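Local coordinates for ribosome biogenesis GTPase A (Thermotoga maritima, PDB 3CNL), which is a circularly permuted GTPase that binds GTP and probably acts in a late step of 50S ribosomal subunit assembly, at residues A[49-54]-A[76-81]; A[57-62]-A[242-247]; A[164-169]-A[185-190]. One frame throughout, in Å; residues are numbered along the deposited sequence.

Contact 1 of 3, residues A[49-54]-A[76-81]; sequences TIILLN and KRVITT
Thr49 O lies 3.6 Å from Arg77 CB and shares water 1, which donates to it and to Arg77 O, where the parallel pairing of strands 48-54 and 78-80 begins. Ile50 lays CD1 over one face of the Arg77 guanidinium, 3.5 Å from Arg77 NH2; the extended arginine chain, CG anti to its own N (chi1 -177°), runs past the isoleucine, NH1 forming a salt bridge with Glu48 and NH2 a hydrogen bond to Leu94 O. Ile51 binds with both backbone groups: its N donates to Arg77 O at 2.8 Å, and its O accepts from Ile79 N at 2.9 Å. On its face of the sheet Ile51 CG2 meets Val78 CG2, and helix 61-73 covers Val78. Leu52 turns to the other face, where CG rests on Ile79 CD1 and CD2 presses tightly on Thr81 CG2 (3.4 Å); Leu90 and Leu94 of helix 87-94 close over Ile79. Leu53 N donates to Ile79 O at 2.8 Å, while Thr81 N donates to Leu53 O at 3.1 Å. Asn54 ends the strand with OD1 against Thr81 CG2, its ND2 bonded to Thr110 O beside the nucleotide. Beta-branched residues and leucines suit a sheet packed between helices, and the backbone bonds of this beta-alpha-beta unit tie edge strand 78-80 to strand 48-54, whose last residue, Asn54, lies in the GTP site.

Contact 2 of 3, residues A[57-62]-A[242-247]; sequences DIADEK and RVSFER. With GNP (phosphoaminophosphonic acid-guanylate ester), chain B.
Asp57 O sits over the centre of the Arg242 guanidinium, 3.0 Å from Arg242 CZ, where the loop that reads the guanine base meets a C-terminal segment without regular structure. The sequence Asn54-Lys55-Val56-Asp57 is the NKxD motif of P-loop GTPases, and Asp57 performs its classic task: OD1 accepts from GNP N1 at 2.9 Å in a nearly straight bond (170°), and OD2 accepts from GNP N2 at 3.1 Å. Two acceptors side by side are what a guanine edge with two donors requires, and a chi1 of 63° swings the carboxylate to them. Ile58 adds a van der Waals contact, CD1 lying 3.5 Å from the amino nitrogen GNP N2.

Three hydrogen bonds join the two segments. Val243 N donates to Ile58 O at 3.3 Å, and Arg242 NH1 gives its in-plane N-H to Ala59 O at 3.3 Å. Asp60 N donates to Ser244 OG, a small hydroxyl that can reach the backbone just ahead of helix 61-73.

The Asp57 carbonyl sets its dipole over the flat of the guanidinium, an attraction that is probably electrostatic, since none of the N-H groups points at it. Over the opposite face lies the Glu61 carboxyl group, its plane turned 48° from the guanidinium; the resulting ion pair is long and rests on charge alone. Arginine suits this place because it can offer two faces and an edge, to Asp57 O, Glu61 and Ala59 O.

Asp60 is the N-cap of helix 61-73: its side chain caps a backbone N of the first turn, and OD1 also bonds to Thr63 OG1. The same oxygen receives Lys62 NZ on its syn side at 2.8 Å.

Contact 3 of 3, residues A[164-169]-A[185-190]; sequences LAAKLL and FERAFE
Ala166 CB fits against the backbone of the opposing helix, 3.5 Å from Ala188 N, where segments 164-169 and 185-190, of helices 162-170 and 182-196, cross at -63°. This is a close alanine-mediated crossing: the segment axes approach to 8.2 Å because both residues at the centre carry only a methyl group, the two CB atoms lying 3.9 Å apart. One turn on, Leu169 CD2 meets Phe185 CD1 at 3.7 Å and also touches Ala188 CB. With CG anti to the backbone N (chi1 176°), the leucine reaches the Phe185 ring, while Phe232 of helix 224-236 packs on Leu169, Phe185 and Ala188.

On the other flank Arg187 uses its aliphatic base, CB standing 3.7 Å from Ala166 CB. Its chain then bends at chi2 and chi3 to bring the guanidinium to Glu190 on its own helix and to Asp163, which also pairs with Lys167. A leucine here would probably leave Asp163 and Glu190 without this shared cation, even if some contact with Ala166 survived. Arg187 NH1 donates to Glu190 OE2 at 2.7 Å, the oxygen lying in the guanidinium plane.

Contacts 1 and 2 interleave along the chain: segment 49-54, ending in Asn54, is followed closely by 57-62 with the base-binding Asp57, and the two centres are 16 Å apart. Each supplies a residue to the same nucleotide pocket, contact 1 near the P-loop residues Thr110 and Gly111, contact 2 at the guanine. Contact 3 stands farther off, with Leu169 about 13 Å from GNP between side chain and ligand, and its centre is 24 Å from that of contact 1, across the middle of the chain. Contact 2 adjoins contact 1 in sequence and touches contact 3 in space: segment 242-247 returns beside contact 3, where Glu246 OE2 and Lys167 NZ form a weak ion pair at 3.3 Å.

Contact 1 of 3, residues A[49-54]-A[76-81]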
loop_
_atom_site.group_PDB
_atom_site.type_symbol
_atom_site.label_atom_id
_atom_site.label_comp_id
_atom_site.label_asym_id
_atom_site.label_seq_id
_atom_site.Cartn_x
_atom_site.Cartn_y
_atom_site.Cartn_z
ATOM N N THR A 49 3.492 15.909 -8.021
ATOM C CA THR A 49 3.186 14.591 -7.462
ATOM C C THR A 49 4.234 13.560 -7.887
ATOM O O THR A 49 4.589 13.470 -9.061
ATOM C CB THR A 49 1.783 14.114 -7.879
ATOM O OG1 THR A 49 0.801 15.043 -7.403
ATOM C CG2 THR A 49 1.469 12.708 -7.334
ATOM N N ILE A 50 4.738 12.819 -6.902
ATOM C CA ILE A 50 5.631 11.684 -7.134
ATOM C C ILE A 50 4.883 10.398 -6.747
ATOM O O ILE A 50 4.387 10.280 -5.624
ATOM C CB ILE A 50 6.903 11.818 -6.282
ATOM C CG1 ILE A 50 7.552 13.199 -6.504
ATOM C CG2 ILE A 50 7.897 10.664 -6.566
ATOM C CD1 ILE A 50 8.756 13.448 -5.625
ATOM N N ILE A 51 4.782 9.451 -7.672
ATOM C CA ILE A 51 4.212 8.130 -7.349
ATOM C C ILE A 51 5.338 7.245 -6.843
ATOM O O ILE A 51 6.300 6.993 -7.562
ATOM C CB ILE A 51 3.521 7.480 -8.560
ATOM C CG1 ILE A 51 2.320 8.322 -8.986
ATOM C CG2 ILE A 51 3.128 5.987 -8.243
ATOM C CD1 ILE A 51 1.756 7.996 -10.373
ATOM N N LEU A 52 5.237 6.821 -5.589
ATOM C CA LEU A 52 6.238 5.978 -4.993
ATOM C C LEU A 52 5.674 4.558 -4.883
ATOM O O LEU A 52 4.639 4.336 -4.249
ATOM C CB LEU A 52 6.628 6.552 -3.626
ATOM C CG LEU A 52 7.760 5.968 -2.786
ATOM C CD1 LEU A 52 8.147 6.967 -1.702
ATOM C CD2 LEU A 52 7.347 4.691 -2.122
ATOM N N LEU A 53 6.338 3.605 -5.535
ATOM C CA LEU A 53 5.881 2.217 -5.497
ATOM C C LEU A 53 6.649 1.524 -4.403
ATOM O O LEU A 53 7.797 1.138 -4.603
ATOM C CB LEU A 53 6.093 1.529 -6.847
ATOM C CG LEU A 53 5.327 2.157 -8.008
ATOM C CD1 LEU A 53 5.547 1.337 -9.269
ATOM C CD2 LEU A 53 3.801 2.346 -7.708
ATOM N N ASN A 54 6.028 1.395 -3.228
ATOM C CA ASN A 54 6.744 0.944 -2.047
ATOM C C ASN A 54 6.721 -0.592 -1.902
ATOM O O ASN A 54 5.959 -1.254 -2.593
ATOM C CB ASN A 54 6.122 1.606 -0.817
ATOM C CG ASN A 54 7.042 1.631 0.346
ATOM O OD1 ASN A 54 8.240 1.621 0.176
ATOM N ND2 ASN A 54 6.491 1.678 1.553
ATOM N N LYS A 76 4.308 10.095 -16.055
ATOM C CA LYS A 76 4.218 10.286 -14.611
ATOM C C LYS A 76 5.553 10.182 -13.901
ATOM O O LYS A 76 6.443 9.463 -14.341
ATOM C CB LYS A 76 3.123 9.408 -14.004
ATOM C CG LYS A 76 1.786 10.082 -14.226
ATOM C CD LYS A 76 0.577 9.232 -13.965
ATOM C CE LYS A 76 -0.655 10.102 -14.145
ATOM N NZ LYS A 76 -1.864 9.388 -13.683
ATOM N N ARG A 77 5.709 10.964 -12.836
ATOM C CA ARG A 77 6.909 10.889 -12.014
ATOM C C ARG A 77 6.737 9.697 -11.055
ATOM O O ARG A 77 5.845 9.689 -10.210
ATOM C CB ARG A 77 7.118 12.210 -11.273
ATOM C CG ARG A 77 8.376 12.296 -10.420
ATOM C CD ARG A 77 8.750 13.754 -10.134
ATOM N NE ARG A 77 9.818 13.881 -9.127
ATOM C CZ ARG A 77 10.167 15.035 -8.559
ATOM N NH1 ARG A 77 9.533 16.153 -8.888
ATOM N NH2 ARG A 77 11.138 15.076 -7.648
ATOM N N VAL A 78 7.579 8.683 -11.223
ATOM C CA VAL A 78 7.437 7.429 -10.500
ATOM C C VAL A 78 8.789 6.916 -10.055
ATOM O O VAL A 78 9.749 6.919 -10.837
ATOM C CB VAL A 78 6.687 6.344 -11.347
ATOM C CG1 VAL A 78 7.409 6.015 -12.674
ATOM C CG2 VAL A 78 6.432 5.065 -10.539
ATOM N N ILE A 79 8.854 6.495 -8.793
ATOM C CA ILE A 79 10.029 5.841 -8.240
ATOM C C ILE A 79 9.601 4.553 -7.557
ATOM O O ILE A 79 8.418 4.351 -7.311
ATOM C CB ILE A 79 10.772 6.736 -7.225
ATOM C CG1 ILE A 79 9.929 6.959 -5.964
ATOM C CG2 ILE A 79 11.209 8.064 -7.903
ATOM C CD1 ILE A 79 10.695 7.526 -4.792
ATOM N N THR A 80 10.558 3.681 -7.250
ATOM C CA THR A 80 10.252 2.469 -6.497
ATOM C C THR A 80 11.213 2.442 -5.330
ATOM O O THR A 80 12.321 2.954 -5.444
ATOM C CB THR A 80 10.496 1.211 -7.338
ATOM O OG1 THR A 80 11.857 1.217 -7.767
ATOM C CG2 THR A 80 9.569 1.178 -8.577
ATOM N N THR A 81 10.789 1.875 -4.202
ATOM C CA THR A 81 11.653 1.797 -3.035
ATOM C C THR A 81 11.154 0.728 -2.089
ATOM O O THR A 81 10.175 0.054 -2.378
ATOM C CB THR A 81 11.752 3.150 -2.292
ATOM O OG1 THR A 81 12.829 3.089 -1.341
ATOM C CG2 THR A 81 10.446 3.477 -1.562
HETATM O O HOH W 1 3.370 11.732 -10.941
#

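Contact 2 of 3, residues A[57-62]-A[242-247]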
loop_
_atom_site.group_PDB
_atom_site.type_symbol
_atom_site.label_atom_id
_atom_site.label_comp_id
_atom_site.label_asym_id
_atom_site.label_seq_id
_atom_site.Cartn_x
_atom_site.Cartn_y
_atom_site.Cartn_z
ATOM N N ASP A 57 10.449 -5.104 -2.211
ATOM C CA ASP A 57 11.137 -6.279 -1.680
ATOM C C ASP A 57 10.235 -7.519 -1.552
ATOM O O ASP A 57 10.726 -8.652 -1.616
ATOM C CB ASP A 57 11.822 -5.942 -0.359
ATOM C CG ASP A 57 10.843 -5.539 0.710
ATOM O OD1 ASP A 57 10.025 -4.657 0.438
ATOM O OD2 ASP A 57 10.884 -6.109 1.818
ATOM N N ILE A 58 8.922 -7.302 -1.412
ATOM C CA ILE A 58 7.946 -8.388 -1.297
ATOM C C ILE A 58 7.009 -8.460 -2.521
ATOM O O ILE A 58 6.024 -9.222 -2.522
ATOM C CB ILE A 58 7.151 -8.328 0.038
ATOM C CG1 ILE A 58 6.406 -6.986 0.212
ATOM C CG2 ILE A 58 8.087 -8.610 1.242
ATOM C CD1 ILE A 58 5.596 -6.891 1.474
ATOM N N ALA A 59 7.351 -7.696 -3.560
ATOM C CA ALA A 59 6.595 -7.654 -4.820
ATOM C C ALA A 59 7.290 -8.480 -5.888
ATOM O O ALA A 59 8.502 -8.661 -5.843
ATOM C CB ALA A 59 6.463 -6.210 -5.313
ATOM N N ASP A 60 6.522 -8.944 -6.873
ATOM C CA ASP A 60 7.113 -9.595 -8.047
ATOM C C ASP A 60 7.888 -8.592 -8.908
ATOM O O ASP A 60 7.300 -7.700 -9.517
ATOM C CB ASP A 60 6.042 -10.259 -8.894
ATOM C CG ASP A 60 6.620 -10.927 -10.109
ATOM O OD1 ASP A 60 6.308 -10.479 -11.237
ATOM O OD2 ASP A 60 7.431 -11.869 -9.920
ATOM N N GLU A 61 9.209 -8.780 -8.977
ATOM C CA GLU A 61 10.124 -7.842 -9.634
ATOM C C GLU A 61 9.780 -7.558 -11.097
ATOM O O GLU A 61 9.815 -6.412 -11.536
ATOM C CB GLU A 61 11.571 -8.314 -9.486
ATOM C CG GLU A 61 12.035 -8.333 -8.040
ATOM C CD GLU A 61 13.539 -8.285 -7.897
ATOM O OE1 GLU A 61 14.194 -9.254 -8.297
ATOM O OE2 GLU A 61 14.080 -7.283 -7.371
ATOM N N LYS A 62 9.401 -8.597 -11.830
ATOM C CA LYS A 62 8.971 -8.461 -13.214
ATOM C C LYS A 62 7.739 -7.554 -13.366
ATOM O O LYS A 62 7.694 -6.690 -14.235
ATOM C CB LYS A 62 8.696 -9.850 -13.778
ATOM C CG LYS A 62 8.508 -9.918 -15.287
ATOM C CD LYS A 62 8.068 -11.318 -15.708
ATOM C CE LYS A 62 6.677 -11.693 -15.138
ATOM N NZ LYS A 62 6.614 -11.897 -13.636
ATOM N N ARG A 242 6.951 -13.687 -2.557
ATOM C CA ARG A 242 7.171 -12.485 -3.397
ATOM C C ARG A 242 6.162 -12.515 -4.534
ATOM O O ARG A 242 6.368 -13.179 -5.543
ATOM C CB ARG A 242 8.568 -12.467 -4.028
ATOM C CG ARG A 242 9.551 -11.410 -3.546
ATOM C CD ARG A 242 10.653 -11.168 -4.587
ATOM N NE ARG A 242 11.876 -10.629 -3.988
ATOM C CZ ARG A 242 12.299 -9.376 -4.106
ATOM N NH1 ARG A 242 11.616 -8.492 -4.812
ATOM N NH2 ARG A 242 13.411 -9.001 -3.493
ATOM N N VAL A 243 5.073 -11.788 -4.366
ATOM C CA VAL A 243 3.886 -11.972 -5.180
ATOM C C VAL A 243 3.255 -10.582 -5.399
ATOM O O VAL A 243 3.196 -9.809 -4.469
ATOM C CB VAL A 243 2.917 -12.949 -4.434
ATOM C CG1 VAL A 243 1.493 -12.674 -4.738
ATOM C CG2 VAL A 243 3.241 -14.413 -4.796
ATOM N N SER A 244 2.849 -10.265 -6.633
ATOM C CA SER A 244 2.070 -9.060 -6.927
ATOM C C SER A 244 0.616 -9.410 -7.247
ATOM O O SER A 244 0.303 -10.567 -7.515
ATOM C CB SER A 244 2.694 -8.258 -8.073
ATOM O OG SER A 244 3.941 -7.714 -7.691
ATOM N N PHE A 245 -0.274 -8.418 -7.219
ATOM C CA PHE A 245 -1.712 -8.704 -7.282
ATOM C C PHE A 245 -2.414 -8.035 -8.446
ATOM O O PHE A 245 -3.603 -8.276 -8.657
ATOM C CB PHE A 245 -2.416 -8.335 -5.959
ATOM C CG PHE A 245 -1.670 -8.791 -4.708
ATOM C CD1 PHE A 245 -1.459 -10.145 -4.456
ATOM C CD2 PHE A 245 -1.232 -7.866 -3.776
ATOM C CE1 PHE A 245 -0.780 -10.563 -3.317
ATOM C CE2 PHE A 245 -0.562 -8.270 -2.629
ATOM C CZ PHE A 245 -0.323 -9.620 -2.402
ATOM N N GLU A 246 -1.678 -7.182 -9.164
ATOM C CA GLU A 246 -2.174 -6.440 -10.333
ATOM C C GLU A 246 -1.034 -6.278 -11.327
ATOM O O GLU A 246 0.115 -6.110 -10.914
ATOM C CB GLU A 246 -2.580 -5.016 -9.954
ATOM C CG GLU A 246 -3.594 -4.895 -8.918
ATOM C CD GLU A 246 -4.160 -3.526 -8.836
ATOM O OE1 GLU A 246 -3.429 -2.613 -8.395
ATOM O OE2 GLU A 246 -5.354 -3.377 -9.178
ATOM N N ARG A 247 -1.388 -6.284 -12.617
ATOM C CA ARG A 247 -0.502 -6.034 -13.765
ATOM C C ARG A 247 -1.095 -4.911 -14.623
ATOM O O ARG A 247 -2.313 -4.837 -14.751
ATOM C CB ARG A 247 -0.435 -7.277 -14.658
ATOM C CG ARG A 247 0.271 -8.484 -14.101
ATOM C CD ARG A 247 -0.240 -9.741 -14.826
ATOM N NE ARG A 247 -0.577 -9.487 -16.236
ATOM C CZ ARG A 247 -0.880 -10.433 -17.130
ATOM N NH1 ARG A 247 -0.896 -11.716 -16.777
ATOM N NH2 ARG A 247 -1.167 -10.101 -18.388
HETATM P PG GNP B . -1.090 3.538 8.296
HETATM O O1G GNP B . -1.391 4.827 7.567
HETATM O O2G GNP B . -2.152 2.481 8.058
HETATM O O3G GNP B . -0.832 3.865 9.762
HETATM N N3B GNP B . 0.259 2.785 7.940
HETATM P PB GNP B . 1.522 3.339 7.175
HETATM O O1B GNP B . 1.154 3.698 5.772
HETATM O O2B GNP B . 2.121 4.433 7.996
HETATM O O3A GNP B . 2.500 2.149 7.128
HETATM P PA GNP B . 3.636 1.738 8.114
HETATM O O1A GNP B . 4.878 2.467 7.812
HETATM O O2A GNP B . 3.192 1.746 9.518
HETATM O "O5'" GNP B . 3.927 0.266 7.698
HETATM C "C5'" GNP B . 2.912 -0.748 7.685
HETATM C "C4'" GNP B . 3.602 -2.108 7.721
HETATM O "O4'" GNP B . 4.387 -2.338 6.515
HETATM C "C3'" GNP B . 4.586 -2.333 8.857
HETATM O "O3'" GNP B . 4.498 -3.693 9.255
HETATM C "C2'" GNP B . 5.926 -2.065 8.191
HETATM O "O2'" GNP B . 6.962 -2.731 8.876
HETATM C "C1'" GNP B . 5.722 -2.674 6.809
HETATM N N9 GNP B . 6.517 -2.069 5.744
HETATM C C8 GNP B . 6.659 -0.718 5.498
HETATM N N7 GNP B . 7.409 -0.469 4.451
HETATM C C5 GNP B . 7.787 -1.749 3.992
HETATM C C6 GNP B . 8.593 -2.149 2.890
HETATM O O6 GNP B . 9.180 -1.431 2.061
HETATM N N1 GNP B . 8.697 -3.548 2.784
HETATM C C2 GNP B . 8.094 -4.454 3.642
HETATM N N2 GNP B . 8.300 -5.766 3.402
HETATM N N3 GNP B . 7.333 -4.099 4.663
HETATM C C4 GNP B . 7.232 -2.739 4.780
#

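Contact 3 of 3, residues A[164-169]-A[185-190]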
loop_
_atom_site.group_PDB
_atom_site.type_symbol
_atom_site.label_atom_id
_atom_site.label_comp_id
_atom_site.label_asym_id
_atom_site.label_seq_id
_atom_site.Cartn_x
_atom_site.Cartn_y
_atom_site.Cartn_z
ATOM N N LEU A 164 -11.595 -4.416 -5.957
ATOM C CA LEU A 164 -10.860 -3.384 -5.199
ATOM C C LEU A 164 -10.742 -3.731 -3.708
ATOM O O LEU A 164 -9.664 -3.633 -3.127
ATOM C CB LEU A 164 -11.489 -1.997 -5.410
ATOM C CG LEU A 164 -10.849 -0.846 -4.616
ATOM C CD1 LEU A 164 -9.399 -0.620 -5.027
ATOM C CD2 LEU A 164 -11.684 0.460 -4.702
ATOM N N ALA A 165 -11.835 -4.180 -3.098
ATOM C CA ALA A 165 -11.794 -4.623 -1.700
ATOM C C ALA A 165 -10.818 -5.793 -1.515
ATOM O O ALA A 165 -10.031 -5.804 -0.568
ATOM C CB ALA A 165 -13.202 -5.001 -1.216
ATOM N N ALA A 166 -10.862 -6.763 -2.428
ATOM C CA ALA A 166 -10.017 -7.943 -2.352
ATOM C C ALA A 166 -8.532 -7.543 -2.393
ATOM O O ALA A 166 -7.748 -8.013 -1.588
ATOM C CB ALA A 166 -10.345 -8.880 -3.492
ATOM N N LYS A 167 -8.182 -6.636 -3.299
ATOM C CA LYS A 167 -6.794 -6.160 -3.467
ATOM C C LYS A 167 -6.293 -5.335 -2.274
ATOM O O LYS A 167 -5.147 -5.502 -1.803
ATOM C CB LYS A 167 -6.667 -5.401 -4.791
ATOM C CG LYS A 167 -6.554 -6.334 -5.993
ATOM C CD LYS A 167 -6.958 -5.655 -7.278
ATOM C CE LYS A 167 -6.650 -6.583 -8.455
ATOM N NZ LYS A 167 -7.212 -6.041 -9.730
ATOM N N LEU A 168 -7.151 -4.456 -1.773
ATOM C CA LEU A 168 -6.855 -3.734 -0.530
ATOM C C LEU A 168 -6.729 -4.655 0.682
ATOM O O LEU A 168 -5.949 -4.375 1.594
ATOM C CB LEU A 168 -7.880 -2.634 -0.264
ATOM C CG LEU A 168 -7.934 -1.458 -1.243
ATOM C CD1 LEU A 168 -9.129 -0.578 -0.918
ATOM C CD2 LEU A 168 -6.621 -0.648 -1.135
ATOM N N LEU A 169 -7.506 -5.730 0.720
ATOM C CA LEU A 169 -7.297 -6.759 1.740
ATOM C C LEU A 169 -5.916 -7.405 1.648
ATOM O O LEU A 169 -5.232 -7.625 2.662
ATOM C CB LEU A 169 -8.389 -7.849 1.626
ATOM C CG LEU A 169 -8.299 -9.068 2.538
ATOM C CD1 LEU A 169 -8.467 -8.636 3.975
ATOM C CD2 LEU A 169 -9.414 -10.064 2.156
ATOM N N PHE A 185 -13.477 -12.321 0.201
ATOM C CA PHE A 185 -12.441 -13.280 0.598
ATOM C C PHE A 185 -12.101 -14.248 -0.508
ATOM O O PHE A 185 -10.935 -14.510 -0.755
ATOM C CB PHE A 185 -12.811 -14.080 1.855
ATOM C CG PHE A 185 -12.968 -13.249 3.089
ATOM C CD1 PHE A 185 -11.939 -12.415 3.523
ATOM C CD2 PHE A 185 -14.145 -13.317 3.836
ATOM C CE1 PHE A 185 -12.083 -11.653 4.674
ATOM C CE2 PHE A 185 -14.307 -12.565 5.012
ATOM C CZ PHE A 185 -13.275 -11.718 5.420
ATOM N N GLU A 186 -13.119 -14.789 -1.165
ATOM C CA GLU A 186 -12.908 -15.683 -2.301
ATOM C C GLU A 186 -12.132 -15.023 -3.455
ATOM O O GLU A 186 -11.191 -15.632 -3.998
ATOM C CB GLU A 186 -14.236 -16.265 -2.765
ATOM C CG GLU A 186 -14.862 -17.153 -1.694
ATOM C CD GLU A 186 -16.263 -17.623 -2.017
ATOM O OE1 GLU A 186 -16.665 -18.649 -1.438
ATOM O OE2 GLU A 186 -16.986 -16.972 -2.803
ATOM N N ARG A 187 -12.509 -13.791 -3.814
ATOM C CA ARG A 187 -11.810 -12.995 -4.840
ATOM C C ARG A 187 -10.333 -12.813 -4.487
ATOM O O ARG A 187 -9.450 -13.002 -5.314
ATOM C CB ARG A 187 -12.431 -11.594 -4.910
ATOM C CG ARG A 187 -12.605 -10.960 -6.287
ATOM C CD ARG A 187 -11.387 -10.550 -7.068
ATOM N NE ARG A 187 -11.092 -11.538 -8.100
ATOM C CZ ARG A 187 -10.281 -11.386 -9.146
ATOM N NH1 ARG A 187 -10.091 -12.417 -9.955
ATOM N NH2 ARG A 187 -9.654 -10.243 -9.399
ATOM N N ALA A 188 -10.084 -12.379 -3.266
ATOM C CA ALA A 188 -8.710 -12.193 -2.775
ATOM C C ALA A 188 -7.916 -13.486 -2.857
ATOM O O ALA A 188 -6.762 -13.476 -3.275
ATOM C CB ALA A 188 -8.727 -11.687 -1.335
ATOM N N PHE A 189 -8.512 -14.595 -2.429
ATOM C CA PHE A 189 -7.827 -15.892 -2.539
ATOM C C PHE A 189 -7.562 -16.243 -4.017
ATOM O O PHE A 189 -6.466 -16.660 -4.365
ATOM C CB PHE A 189 -8.605 -17.025 -1.824
ATOM C CG PHE A 189 -7.920 -18.356 -1.910
ATOM C CD1 PHE A 189 -6.721 -18.575 -1.234
ATOM C CD2 PHE A 189 -8.440 -19.375 -2.697
ATOM C CE1 PHE A 189 -6.056 -19.811 -1.337
ATOM C CE2 PHE A 189 -7.787 -20.605 -2.802
ATOM C CZ PHE A 189 -6.604 -20.821 -2.119
ATOM N N GLU A 190 -8.551 -16.030 -4.881
ATOM C CA GLU A 190 -8.386 -16.265 -6.326
ATOM C C GLU A 190 -7.184 -15.486 -6.897
ATOM O O GLU A 190 -6.350 -16.036 -7.624
ATOM C CB GLU A 190 -9.679 -15.887 -7.062
ATOM C CG GLU A 190 -9.656 -16.104 -8.564
ATOM C CD GLU A 190 -11.014 -15.826 -9.188
ATOM O OE1 GLU A 190 -11.658 -16.791 -9.649
ATOM O OE2 GLU A 190 -11.463 -14.659 -9.185
#